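Local coordinates for magnetosome protein MamA (Magnetospirillum gryphiswaldense, PDB 3AS8) that assembles into complexes through self-recognition as a magnetosome-associated tetratricopeptide-repeat protein and probably serves as a platform for binding other proteins, at residues K14-S17 with H18-G22; V28-L31 with E32-Y35; R148-A151 with Y152-Q156; M157-H160 with E161-L164. All blocks are in the same frame, centred on the assembly; numbering follows the deposited sequence.

How the interactions relate
The four contacts form two pairs at the two ends of a single all-helical tetratricopeptide-repeat chain. Interactions 1 and 2, with centres about 11 Å apart, lie on helix 5-20 and on the end of helix 24-31 with the loop that follows; the two helices pack where Leu31 CD2 comes within 3.5 Å of Gly15 CA. Interactions 3 and 4, with centres about 7 Å apart, follow the chain from helix 144-156 through a tight turn into helix 160-183; Tyr154 O and Ser159 N, 3.0 Å apart, probably share a hydrogen bond there. Between the pairs nothing touches: the centres of interactions 2 and 4 are about 52 Å apart, on opposite sides of the chain's centre.

Interaction 1. Residues K14-S17 with H18-G22; sequences KGIS and HAKAG
Lys14 and His18 meet one turn apart in the last part of helix 5-20, which opens the modelled tetratricopeptide-repeat fold and ends in a Schellman motif, with Gly22 at positive phi (83°). The backbone bonds are regular: His18 N reaches Lys14 O, Ala19 N Gly15 O, and Lys20 N Ile16 O, while Ala21 N closes on Ser17 O at 3.0 Å. Among the side chains, His18 has its CG beside its own backbone N (chi1 -77°), which swings the ring back over the preceding turn and brings CD2 to 3.3 Å from Lys14 O, at a slant to the ring. ND1 is hydrogen-bonded to Arg23 NE, and the buried ring packs on Glu26, Ala27 and Met30 of helix 24-31. With an alanine here, Arg23 NE would probably lose this acceptor and a gap would open between helices 5-20 and 24-31. Lys14 runs obliquely past the ring, its NZ near His18 NE2 (4.1 Å) but not in contact. The apolar contact lies between Ile16 and Lys20, whose side chains run alongside each other in the same direction. The extended lysine is met near its end, Ile16 CG2 touching Lys20 CE at 3.5 Å.

Interaction 2. Residues V28-L31 with E32-Y35; sequences VVML and EQVY
Leu31 O is gripped by two backbone donors, Val34 N and Tyr35 N, where helix 24-31 of the tetratricopeptide-repeat fold gives way to loop. Tyr35 N approaches at 2.9 Å almost along the C=O axis (172°), whereas Val34 N, 3.1 Å from Leu31 O, stands above the carbonyl plane. Glu32 N keeps the regular bond to Val28 O, but Gln33 N turns to Met30 O at 3.0 Å and so does not supply Val29 O with its usual fourth-residue donor. The side chain of Gln33 does so instead: extended beyond CG, it runs back alongside Val29 and Met30, and NE2 donates to Val29 O at 3.0 Å in a nearly straight bond (171°), the acceptor in the amide plane though NE2 stands above the carbonyl plane. A leucine in its place would probably leave Val29 O without this direct donor and dependent on a water. That water, 2.9 Å from Val29 O, also donates to Glu32 OE1. The Glu32 chain runs alongside Val28, its OE2 3.5 Å from Val28 CG1 and hydrogen-bonded to Tyr52 OH of helix 42-54. Leu31 CD2 and Val34 CG1 meet loosely at 4.1 Å. Backbone turns, one amide and one water thus together satisfy the helix's last carbonyls.

Interaction 3. Residues R148-A151 with Y152-Q156; sequences RAIA and YSYEQ
Helix 144-156 of the tetratricopeptide-repeat fold carries an unbroken ladder of fourth-residue bonds here, from Tyr152 N to Arg148 O through Glu155 N to Ala151 O, the latter at 2.9 Å. Along the buried side Ile150 and Tyr154 run side by side. Ile150 CG2, anti to its own backbone N, is directed along the helix and meets the CD2-CE2 side of the phenol rim at a slant, 3.5 Å from Tyr154 CE2 and 3.6 Å from Tyr154 CD2. Ile150 also meets Phe133 of helix 126-139, and Ala151 meets Phe167 of helix 160-183, so the helix is packed between its two neighbours. Ser153 sets its OG 3.2 Å from Ala149 O, but the hydrogen bond of that hydroxyl runs to Asp121 OD2. Tyr152 lies on the exposed side, its CG anti to the backbone N (chi1 -168°), which carries the ring away from residues 148-151 and towards Gln156. Gln156 NE2 sits 3.4 Å above one face of the Tyr152 ring, displaced towards the rim, while Glu155 OE1 lies in plane at the ring edge. The same NE2 donates to Tyr152 O at 3.1 Å, and Gln156 N reaches that oxygen from the opposite face of the carbonyl. Tyr152 O is thus doubly satisfied by one residue, and the Gln156 amide, whose NE2 also has a weak bond to Asp121 OD2, is probably restrained in its rotation.

Interaction 4. Residues M157-H160 with E161-L164; sequences MGSH and EEAL
Ser159 and Ala163 make the tight part of this contact, at the start of helix 160-183, just after a Schellman motif at Gly158 ends the preceding helix of the tetratricopeptide-repeat fold. Ala163 N donates to Ser159 O at 3.0 Å, in the carbonyl plane, and Leu164 N follows with a longer bond of 3.2 Å to His160 O. Ala163 CB lies 3.7 Å from both Ser159 O and His160 O and also packs on Tyr154 of helix 144-156. Ser159 is the centre of an inverse gamma turn (phi -87°, psi 65°) and holds the N-cap position, yet its hydroxyl makes no capping bond. OG lies beside its own backbone N (chi1 -53°) and next to a water, at a distance too short to rely on. From there the loose side begins: in one of the two modelled conformers of Glu162 the water makes a weak, doubtful bond to OE1. Glu161 and Leu164 have their CG atoms anti to the backbone N and lead outward, so that they meet the other residues of the turn only through the bases of their side chains. His160 is likewise exposed, but its ring leans back over the turn, with Gly158 C lying 3.9 Å above one face, towards the rim.

Interaction 1. Residues K14-S17 with H18-G22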
ATOM      1  N   LYS A  14       3.442 -25.607  -0.373  1.00 21.57           N
ATOM      2  CA  LYS A  14       3.382 -25.395  -1.802  1.00 22.65           C
ATOM      3  C   LYS A  14       2.685 -24.012  -2.136  1.00 22.03           C
ATOM      4  O   LYS A  14       3.115 -23.268  -3.067  1.00 22.01           O
ATOM      5  CB  LYS A  14       2.703 -26.579  -2.499  1.00 23.77           C
ATOM      6  CG  LYS A  14       3.189 -26.877  -3.890  1.00 28.22           C
ATOM      7  CD  LYS A  14       2.673 -28.256  -4.379  1.00 31.33           C
ATOM      8  CE  LYS A  14       3.480 -28.842  -5.544  1.00 39.75           C
ATOM      9  NZ  LYS A  14       4.064 -27.861  -6.538  1.00 40.94           N
ATOM     10  N   GLY A  15       1.608 -23.705  -1.417  1.00 20.51           N
ATOM     11  CA  GLY A  15       0.843 -22.487  -1.672  1.00 20.61           C
ATOM     12  C   GLY A  15       1.602 -21.197  -1.394  1.00 19.85           C
ATOM     13  O   GLY A  15       1.637 -20.246  -2.194  1.00 19.71           O
ATOM     14  N   ILE A  16       2.217 -21.173  -0.231  1.00 19.43           N
ATOM     15  CA  ILE A  16       3.026 -20.036   0.168  1.00 21.05           C
ATOM     16  C   ILE A  16       4.218 -19.883  -0.754  1.00 21.79           C
ATOM     17  O   ILE A  16       4.662 -18.767  -1.099  1.00 22.44           O
ATOM     18  CB  ILE A  16       3.459 -20.195   1.615  1.00 20.38           C
ATOM     19  CG1 ILE A  16       2.220 -20.033   2.512  1.00 19.26           C
ATOM     20  CG2 ILE A  16       4.570 -19.203   1.936  1.00 20.88           C
ATOM     21  CD1 ILE A  16       2.502 -20.493   4.004  1.00 22.83           C
ATOM     22  N   SER A  17       4.771 -20.997  -1.172  1.00 22.31           N
ATOM     23  CA  SER A  17       5.853 -20.902  -2.133  1.00 24.73           C
ATOM     24  C   SER A  17       5.346 -20.219  -3.445  1.00 23.40           C
ATOM     25  O   SER A  17       5.944 -19.241  -3.966  1.00 22.67           O
ATOM     26  CB  SER A  17       6.439 -22.293  -2.344  1.00 26.07           C
ATOM     27  OG  SER A  17       7.480 -22.226  -3.253  1.00 34.05           O
ATOM     28  N   HIS A  18       4.209 -20.689  -3.946  1.00 20.82           N
ATOM     29  CA  HIS A  18       3.711 -20.135  -5.199  1.00 21.23           C
ATOM     30  C   HIS A  18       3.515 -18.588  -5.009  1.00 21.22           C
ATOM     31  O   HIS A  18       3.938 -17.768  -5.821  1.00 22.55           O
ATOM     32  CB  HIS A  18       2.386 -20.757  -5.584  1.00 20.37           C
ATOM     33  CG  HIS A  18       2.462 -22.139  -6.161  1.00 22.86           C
ATOM     34  ND1 HIS A  18       3.384 -22.515  -7.103  1.00 27.84           N
ATOM     35  CD2 HIS A  18       1.637 -23.208  -5.995  1.00 24.36           C
ATOM     36  CE1 HIS A  18       3.160 -23.764  -7.462  1.00 29.21           C
ATOM     37  NE2 HIS A  18       2.111 -24.210  -6.796  1.00 23.40           N
ATOM     38  N   ALA A  19       2.863 -18.210  -3.919  1.00 22.04           N
ATOM     39  CA  ALA A  19       2.502 -16.805  -3.698  1.00 22.07           C
ATOM     40  C   ALA A  19       3.764 -15.890  -3.601  1.00 23.82           C
ATOM     41  O   ALA A  19       3.822 -14.772  -4.132  1.00 22.93           O
ATOM     42  CB  ALA A  19       1.602 -16.687  -2.447  1.00 20.44           C
ATOM     43  N   LYS A  20       4.767 -16.369  -2.904  1.00 26.78           N
ATOM     44  CA  LYS A  20       6.038 -15.643  -2.802  1.00 29.20           C
ATOM     45  C   LYS A  20       6.784 -15.540  -4.143  1.00 30.26           C
ATOM     46  O   LYS A  20       7.542 -14.603  -4.363  1.00 31.74           O
ATOM     47  CB  LYS A  20       6.892 -16.324  -1.765  1.00 32.20           C
ATOM     48  CG  LYS A  20       6.518 -15.886  -0.330  1.00 33.88           C
ATOM     49  CD  LYS A  20       7.461 -16.508   0.642  1.00 40.11           C
ATOM     50  CE  LYS A  20       6.874 -16.529   2.024  1.00 43.83           C
ATOM     51  NZ  LYS A  20       7.728 -17.396   2.895  1.00 49.81           N
ATOM     52  N   ALA A  21       6.523 -16.472  -5.063  1.00 28.31           N
ATOM     53  CA  ALA A  21       7.120 -16.445  -6.393  1.00 27.73           C
ATOM     54  C   ALA A  21       6.268 -15.641  -7.394  1.00 27.02           C
ATOM     55  O   ALA A  21       6.660 -15.523  -8.544  1.00 26.78           O
ATOM     56  CB  ALA A  21       7.270 -17.875  -6.898  1.00 27.26           C
ATOM     57  N   GLY A  22       5.101 -15.131  -6.997  1.00 24.91           N
ATOM     58  CA  GLY A  22       4.253 -14.435  -7.974  1.00 24.86           C
ATOM     59  C   GLY A  22       3.368 -15.377  -8.830  1.00 23.03           C
ATOM     60  O   GLY A  22       2.773 -14.964  -9.829  1.00 21.94           O
TER

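Interaction 2. Residues V28-L31 with E32-Y35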
ATOM      1  N   VAL A  28      -3.771 -19.532  -5.037  1.00 16.45           N
ATOM      2  CA  VAL A  28      -5.210 -19.659  -4.686  1.00 16.38           C
ATOM      3  C   VAL A  28      -5.609 -21.122  -4.677  1.00 17.46           C
ATOM      4  O   VAL A  28      -6.208 -21.570  -3.710  1.00 17.91           O
ATOM      5  CB  VAL A  28      -6.144 -18.879  -5.657  1.00 16.42           C
ATOM      6  CG1 VAL A  28      -7.670 -19.074  -5.285  1.00 14.92           C
ATOM      7  CG2 VAL A  28      -5.761 -17.438  -5.661  1.00 18.43           C
ATOM      8  N   VAL A  29      -5.298 -21.839  -5.762  1.00 17.45           N
ATOM      9  CA  VAL A  29      -5.666 -23.254  -5.858  1.00 19.05           C
ATOM     10  C   VAL A  29      -5.176 -24.077  -4.641  1.00 19.42           C
ATOM     11  O   VAL A  29      -5.916 -24.844  -4.057  1.00 22.31           O
ATOM     12  CB  VAL A  29      -5.155 -23.917  -7.167  1.00 19.06           C
ATOM     13  CG1 VAL A  29      -5.317 -25.418  -7.069  1.00 21.15           C
ATOM     14  CG2 VAL A  29      -5.920 -23.315  -8.458  1.00 21.03           C
ATOM     15  N   MET A  30      -3.923 -23.944  -4.291  1.00 18.76           N
ATOM     16  CA  MET A  30      -3.361 -24.678  -3.147  1.00 20.00           C
ATOM     17  C   MET A  30      -3.845 -24.164  -1.807  1.00 18.44           C
ATOM     18  O   MET A  30      -4.210 -24.961  -0.916  1.00 19.82           O
ATOM     19  CB  MET A  30      -1.828 -24.649  -3.171  1.00 20.45           C
ATOM     20  CG  MET A  30      -1.106 -25.352  -4.368  1.00 27.98           C
ATOM     21  SD  MET A  30      -1.363 -27.136  -4.397  1.00 46.83           S
ATOM     22  CE  MET A  30      -2.540 -27.314  -5.707  1.00 41.17           C
ATOM     23  N   LEU A  31      -3.795 -22.860  -1.583  1.00 18.84           N
ATOM     24  CA  LEU A  31      -4.071 -22.350  -0.208  1.00 19.50           C
ATOM     25  C   LEU A  31      -5.534 -22.450   0.178  1.00 21.18           C
ATOM     26  O   LEU A  31      -5.857 -22.575   1.362  1.00 20.40           O
ATOM     27  CB  LEU A  31      -3.471 -20.963   0.067  1.00 18.44           C
ATOM     28  CG  LEU A  31      -1.930 -20.798   0.102  1.00 19.47           C
ATOM     29  CD1 LEU A  31      -1.475 -19.304   0.121  1.00 19.53           C
ATOM     30  CD2 LEU A  31      -1.196 -21.690   1.100  1.00 19.27           C
ATOM     31  N   GLU A  32      -6.426 -22.470  -0.800  1.00 19.96           N
ATOM     32  CA  GLU A  32      -7.824 -22.717  -0.520  1.00 21.78           C
ATOM     33  C   GLU A  32      -8.054 -24.080   0.161  1.00 23.78           C
ATOM     34  O   GLU A  32      -9.071 -24.275   0.845  1.00 24.71           O
ATOM     35  CB  GLU A  32      -8.622 -22.712  -1.823  1.00 22.71           C
ATOM     36  CG  GLU A  32      -9.054 -21.319  -2.252  1.00 26.69           C
ATOM     37  CD  GLU A  32      -9.917 -21.275  -3.540  1.00 29.76           C
ATOM     38  OE1 GLU A  32      -9.911 -22.240  -4.340  1.00 31.96           O
ATOM     39  OE2 GLU A  32     -10.607 -20.254  -3.742  1.00 27.86           O
ATOM     40  N   GLN A  33      -7.125 -25.004  -0.042  1.00 23.60           N
ATOM     41  CA  GLN A  33      -7.271 -26.362   0.444  1.00 26.59           C
ATOM     42  C   GLN A  33      -6.708 -26.519   1.836  1.00 29.75           C
ATOM     43  O   GLN A  33      -6.774 -27.628   2.402  1.00 32.93           O
ATOM     44  CB  GLN A  33      -6.567 -27.333  -0.520  1.00 25.66           C
ATOM     45  CG  GLN A  33      -7.236 -27.362  -1.874  1.00 27.09           C
ATOM     46  CD  GLN A  33      -6.579 -28.331  -2.823  1.00 29.25           C
ATOM     47  OE1 GLN A  33      -6.718 -29.536  -2.632  1.00 26.63           O
ATOM     48  NE2 GLN A  33      -5.875 -27.824  -3.855  1.00 24.93           N
ATOM     49  N   VAL A  34      -6.083 -25.460   2.366  1.00 29.66           N
ATOM     50  CA  VAL A  34      -5.664 -25.463   3.771  1.00 30.90           C
ATOM     51  C   VAL A  34      -6.252 -24.337   4.634  1.00 31.24           C
ATOM     52  O   VAL A  34      -6.306 -24.474   5.872  1.00 31.60           O
ATOM     53  CB  VAL A  34      -4.117 -25.530   3.958  1.00 31.15           C
ATOM     54  CG1 VAL A  34      -3.365 -24.442   3.244  1.00 26.81           C
ATOM     55  CG2 VAL A  34      -3.795 -25.517   5.458  1.00 36.31           C
ATOM     56  N   TYR A  35      -6.704 -23.243   4.015  1.00 29.15           N
ATOM     57  CA  TYR A  35      -7.225 -22.119   4.786  1.00 29.29           C
ATOM     58  C   TYR A  35      -8.461 -22.578   5.546  1.00 32.35           C
ATOM     59  O   TYR A  35      -9.336 -23.199   4.976  1.00 32.02           O
ATOM     60  CB  TYR A  35      -7.571 -20.889   3.905  1.00 28.79           C
ATOM     61  CG  TYR A  35      -8.278 -19.830   4.694  1.00 27.13           C
ATOM     62  CD1 TYR A  35      -7.591 -19.106   5.679  1.00 29.72           C
ATOM     63  CD2 TYR A  35      -9.624 -19.558   4.501  1.00 30.46           C
ATOM     64  CE1 TYR A  35      -8.252 -18.127   6.503  1.00 31.31           C
ATOM     65  CE2 TYR A  35     -10.292 -18.552   5.288  1.00 30.24           C
ATOM     66  CZ  TYR A  35      -9.596 -17.869   6.289  1.00 30.68           C
ATOM     67  OH  TYR A  35     -10.247 -16.920   7.047  1.00 36.52           O
TER
HETATM   68  O   HOH W   1      -8.707 -24.886  -4.858  1.00 27.71           O

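Interaction 3. Residues R148-A151 with Y152-Q156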
ATOM      1  N   ARG A 148       3.773  17.995  -6.942  1.00 17.51           N
ATOM      2  CA  ARG A 148       2.459  18.206  -7.542  0.50 18.48           C
ATOM      3  C   ARG A 148       1.355  17.921  -6.511  1.00 18.01           C
ATOM      4  O   ARG A 148       0.426  18.691  -6.348  1.00 16.77           O
ATOM      5  CB  ARG A 148       2.322  17.365  -8.804  0.50 19.11           C
ATOM      6  CG  ARG A 148       1.021  17.504  -9.558  0.50 20.22           C
ATOM      7  CD  ARG A 148       1.188  17.264 -11.094  0.50 23.39           C
ATOM      8  NE  ARG A 148       2.496  17.599 -11.718  0.50 20.27           N
ATOM      9  CZ  ARG A 148       2.801  18.716 -12.397  0.50 22.19           C
ATOM     10  NH1 ARG A 148       1.952  19.723 -12.494  0.50 26.46           N
ATOM     11  NH2 ARG A 148       4.007  18.855 -12.932  0.50 21.18           N
ATOM     12  N   ALA A 149       1.485  16.821  -5.788  1.00 16.99           N
ATOM     13  CA  ALA A 149       0.515  16.454  -4.768  1.00 17.48           C
ATOM     14  C   ALA A 149       0.503  17.567  -3.685  1.00 16.25           C
ATOM     15  O   ALA A 149      -0.554  17.970  -3.204  1.00 14.15           O
ATOM     16  CB  ALA A 149       0.849  15.038  -4.137  1.00 15.64           C
ATOM     17  N   ILE A 150       1.657  18.090  -3.341  1.00 16.61           N
ATOM     18  CA  ILE A 150       1.726  19.117  -2.288  1.00 17.13           C
ATOM     19  C   ILE A 150       1.078  20.414  -2.800  1.00 17.87           C
ATOM     20  O   ILE A 150       0.319  21.067  -2.079  1.00 16.34           O
ATOM     21  CB  ILE A 150       3.186  19.460  -1.883  1.00 18.00           C
ATOM     22  CG1 ILE A 150       3.805  18.405  -1.002  1.00 15.98           C
ATOM     23  CG2 ILE A 150       3.244  20.811  -1.047  1.00 17.45           C
ATOM     24  CD1 ILE A 150       5.427  18.546  -1.074  1.00 17.95           C
ATOM     25  N   ALA A 151       1.363  20.768  -4.063  1.00 17.25           N
ATOM     26  CA  ALA A 151       0.724  21.951  -4.722  1.00 17.60           C
ATOM     27  C   ALA A 151      -0.777  21.876  -4.674  1.00 19.07           C
ATOM     28  O   ALA A 151      -1.473  22.824  -4.315  1.00 18.80           O
ATOM     29  CB  ALA A 151       1.171  22.036  -6.196  1.00 18.65           C
ATOM     30  N   TYR A 152      -1.317  20.724  -5.047  1.00 20.45           N
ATOM     31  CA  TYR A 152      -2.772  20.527  -5.050  1.00 19.99           C
ATOM     32  C   TYR A 152      -3.376  20.622  -3.637  1.00 18.81           C
ATOM     33  O   TYR A 152      -4.432  21.162  -3.472  1.00 19.91           O
ATOM     34  CB  TYR A 152      -3.152  19.207  -5.779  1.00 21.74           C
ATOM     35  CG  TYR A 152      -4.648  19.087  -6.074  1.00 30.65           C
ATOM     36  CD1 TYR A 152      -5.375  20.205  -6.517  1.00 36.42           C
ATOM     37  CD2 TYR A 152      -5.355  17.854  -5.911  1.00 38.69           C
ATOM     38  CE1 TYR A 152      -6.720  20.139  -6.776  1.00 40.73           C
ATOM     39  CE2 TYR A 152      -6.741  17.776  -6.194  1.00 41.43           C
ATOM     40  CZ  TYR A 152      -7.398  18.933  -6.624  1.00 42.86           C
ATOM     41  OH  TYR A 152      -8.737  18.955  -6.890  1.00 49.06           O
ATOM     42  N   SER A 153      -2.696  20.121  -2.616  1.00 18.03           N
ATOM     43  CA  SER A 153      -3.252  20.166  -1.278  1.00 18.29           C
ATOM     44  C   SER A 153      -3.307  21.664  -0.840  1.00 17.50           C
ATOM     45  O   SER A 153      -4.276  22.127  -0.278  1.00 17.23           O
ATOM     46  CB  SER A 153      -2.391  19.351  -0.346  1.00 18.75           C
ATOM     47  OG  SER A 153      -2.396  17.931  -0.556  1.00 19.16           O
ATOM     48  N   TYR A 154      -2.248  22.415  -1.131  1.00 17.17           N
ATOM     49  CA  TYR A 154      -2.243  23.814  -0.814  1.00 17.19           C
ATOM     50  C   TYR A 154      -3.392  24.520  -1.546  1.00 18.71           C
ATOM     51  O   TYR A 154      -4.125  25.306  -0.941  1.00 18.56           O
ATOM     52  CB  TYR A 154      -0.912  24.445  -1.113  1.00 16.17           C
ATOM     53  CG  TYR A 154       0.176  24.378  -0.037  1.00 16.96           C
ATOM     54  CD1 TYR A 154      -0.003  24.918   1.246  1.00 17.68           C
ATOM     55  CD2 TYR A 154       1.423  23.892  -0.357  1.00 20.00           C
ATOM     56  CE1 TYR A 154       1.036  24.876   2.211  1.00 19.63           C
ATOM     57  CE2 TYR A 154       2.434  23.850   0.553  1.00 19.46           C
ATOM     58  CZ  TYR A 154       2.244  24.337   1.849  1.00 15.92           C
ATOM     59  OH  TYR A 154       3.319  24.241   2.663  1.00 21.45           O
ATOM     60  N   GLU A 155      -3.566  24.246  -2.846  1.00 18.62           N
ATOM     61  CA  GLU A 155      -4.570  24.946  -3.616  1.00 20.70           C
ATOM     62  C   GLU A 155      -5.950  24.716  -3.057  1.00 20.60           C
ATOM     63  O   GLU A 155      -6.744  25.628  -3.048  1.00 22.44           O
ATOM     64  CB  GLU A 155      -4.466  24.535  -5.082  1.00 22.58           C
ATOM     65  CG  GLU A 155      -5.481  25.074  -6.064  1.00 25.21           C
ATOM     66  CD  GLU A 155      -5.089  24.641  -7.507  1.00 32.91           C
ATOM     67  OE1 GLU A 155      -5.750  23.706  -8.058  1.00 33.96           O
ATOM     68  OE2 GLU A 155      -4.087  25.180  -8.064  1.00 30.52           O
ATOM     69  N   GLN A 156      -6.218  23.507  -2.563  1.00 22.05           N
ATOM     70  CA  GLN A 156      -7.475  23.137  -1.984  1.00 22.75           C
ATOM     71  C   GLN A 156      -7.750  23.871  -0.687  1.00 23.67           C
ATOM     72  O   GLN A 156      -8.921  24.002  -0.313  1.00 23.87           O
ATOM     73  CB  GLN A 156      -7.563  21.612  -1.736  1.00 24.70           C
ATOM     74  CG  GLN A 156      -7.753  20.800  -3.048  1.00 25.29           C
ATOM     75  CD  GLN A 156      -7.622  19.316  -2.822  1.00 29.12           C
ATOM     76  OE1 GLN A 156      -8.634  18.629  -2.661  1.00 27.18           O
ATOM     77  NE2 GLN A 156      -6.380  18.804  -2.824  1.00 22.83           N
TER

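Interaction 4. Residues M157-H160 with E161-L164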
ATOM      1  N   MET A 157      -6.717  24.333   0.007  1.00 24.10           N
ATOM      2  CA  MET A 157      -6.923  25.212   1.137  1.00 26.96           C
ATOM      3  C   MET A 157      -7.052  26.722   0.715  1.00 27.13           C
ATOM      4  O   MET A 157      -7.230  27.591   1.563  1.00 27.61           O
ATOM      5  CB  MET A 157      -5.751  25.095   2.091  1.00 27.29           C
ATOM      6  CG  MET A 157      -5.701  23.713   2.695  1.00 28.38           C
ATOM      7  SD  MET A 157      -4.561  23.657   4.068  1.00 33.07           S
ATOM      8  CE  MET A 157      -3.028  23.500   3.211  1.00 21.46           C
ATOM      9  N   GLY A 158      -6.955  27.020  -0.572  1.00 25.55           N
ATOM     10  CA  GLY A 158      -6.855  28.422  -1.058  1.00 25.13           C
ATOM     11  C   GLY A 158      -5.478  29.071  -0.888  1.00 22.80           C
ATOM     12  O   GLY A 158      -5.340  30.274  -1.070  1.00 22.14           O
ATOM     13  N   SER A 159      -4.440  28.304  -0.574  1.00 20.73           N
ATOM     14  CA  SER A 159      -3.082  28.836  -0.439  1.00 19.64           C
ATOM     15  C   SER A 159      -2.344  28.855  -1.774  1.00 20.21           C
ATOM     16  O   SER A 159      -1.333  28.120  -1.955  1.00 18.06           O
ATOM     17  CB  SER A 159      -2.284  28.014   0.579  1.00 20.86           C
ATOM     18  OG  SER A 159      -2.995  27.931   1.805  1.00 19.01           O
ATOM     19  N   HIS A 160      -2.847  29.675  -2.704  1.00 18.45           N
ATOM     20  CA  HIS A 160      -2.261  29.713  -4.064  1.00 19.04           C
ATOM     21  C   HIS A 160      -0.830  30.136  -4.069  1.00 18.56           C
ATOM     22  O   HIS A 160      -0.006  29.648  -4.856  1.00 17.04           O
ATOM     23  CB  HIS A 160      -3.118  30.583  -4.982  1.00 18.92           C
ATOM     24  CG  HIS A 160      -4.525  30.122  -5.035  1.00 22.41           C
ATOM     25  ND1 HIS A 160      -4.874  28.937  -5.657  1.00 19.17           N
ATOM     26  CD2 HIS A 160      -5.661  30.621  -4.491  1.00 19.76           C
ATOM     27  CE1 HIS A 160      -6.170  28.755  -5.534  1.00 23.11           C
ATOM     28  NE2 HIS A 160      -6.671  29.745  -4.820  1.00 19.82           N
ATOM     29  N   GLU A 161      -0.484  31.092  -3.217  1.00 21.15           N
ATOM     30  CA  GLU A 161       0.938  31.513  -3.109  1.00 19.95           C
ATOM     31  C   GLU A 161       1.928  30.421  -2.750  1.00 19.01           C
ATOM     32  O   GLU A 161       3.057  30.336  -3.269  1.00 18.66           O
ATOM     33  CB  GLU A 161       1.020  32.633  -2.061  1.00 22.62           C
ATOM     34  CG  GLU A 161       2.356  33.226  -2.003  1.00 25.45           C
ATOM     35  CD  GLU A 161       2.408  34.500  -1.155  0.56 27.08           C
ATOM     36  OE1 GLU A 161       3.458  35.064  -1.073  0.90 30.45           O
ATOM     37  OE2 GLU A 161       1.433  34.942  -0.553  1.00 31.59           O
ATOM     38  N   GLU A 162       1.523  29.581  -1.804  1.00 17.13           N
ATOM     39  CA  GLU A 162       2.366  28.425  -1.436  0.50 17.19           C
ATOM     40  C   GLU A 162       2.303  27.325  -2.515  1.00 16.67           C
ATOM     41  O   GLU A 162       3.289  26.628  -2.704  1.00 16.45           O
ATOM     42  CB  GLU A 162       2.031  27.844  -0.027  0.50 17.59           C
ATOM     43  CG  GLU A 162       2.688  28.637   1.114  0.50 19.08           C
ATOM     44  CD  GLU A 162       2.238  28.175   2.514  0.50 22.52           C
ATOM     45  OE1 GLU A 162       1.088  28.480   2.900  0.50 22.67           O
ATOM     46  OE2 GLU A 162       3.057  27.559   3.231  0.50 24.24           O
ATOM     47  N   ALA A 163       1.203  27.214  -3.275  1.00 15.82           N
ATOM     48  CA  ALA A 163       1.122  26.171  -4.333  1.00 16.16           C
ATOM     49  C   ALA A 163       2.062  26.380  -5.511  1.00 15.84           C
ATOM     50  O   ALA A 163       2.734  25.458  -5.956  1.00 15.58           O
ATOM     51  CB  ALA A 163      -0.349  25.972  -4.827  1.00 14.62           C
ATOM     52  N   LEU A 164       2.186  27.615  -5.957  1.00 16.42           N
ATOM     53  CA  LEU A 164       2.852  27.920  -7.224  1.00 15.83           C
ATOM     54  C   LEU A 164       4.287  27.404  -7.325  1.00 17.43           C
ATOM     55  O   LEU A 164       4.657  26.729  -8.340  1.00 17.43           O
ATOM     56  CB  LEU A 164       2.686  29.446  -7.500  1.00 17.06           C
ATOM     57  CG  LEU A 164       3.460  30.014  -8.715  1.00 17.82           C
ATOM     58  CD1 LEU A 164       2.886  29.362  -9.979  1.00 17.30           C
ATOM     59  CD2 LEU A 164       3.456  31.540  -8.813  1.00 13.98           C
TER
HETATM   60  O   HOH W   2      -1.753  26.777   3.624  1.00 34.18           O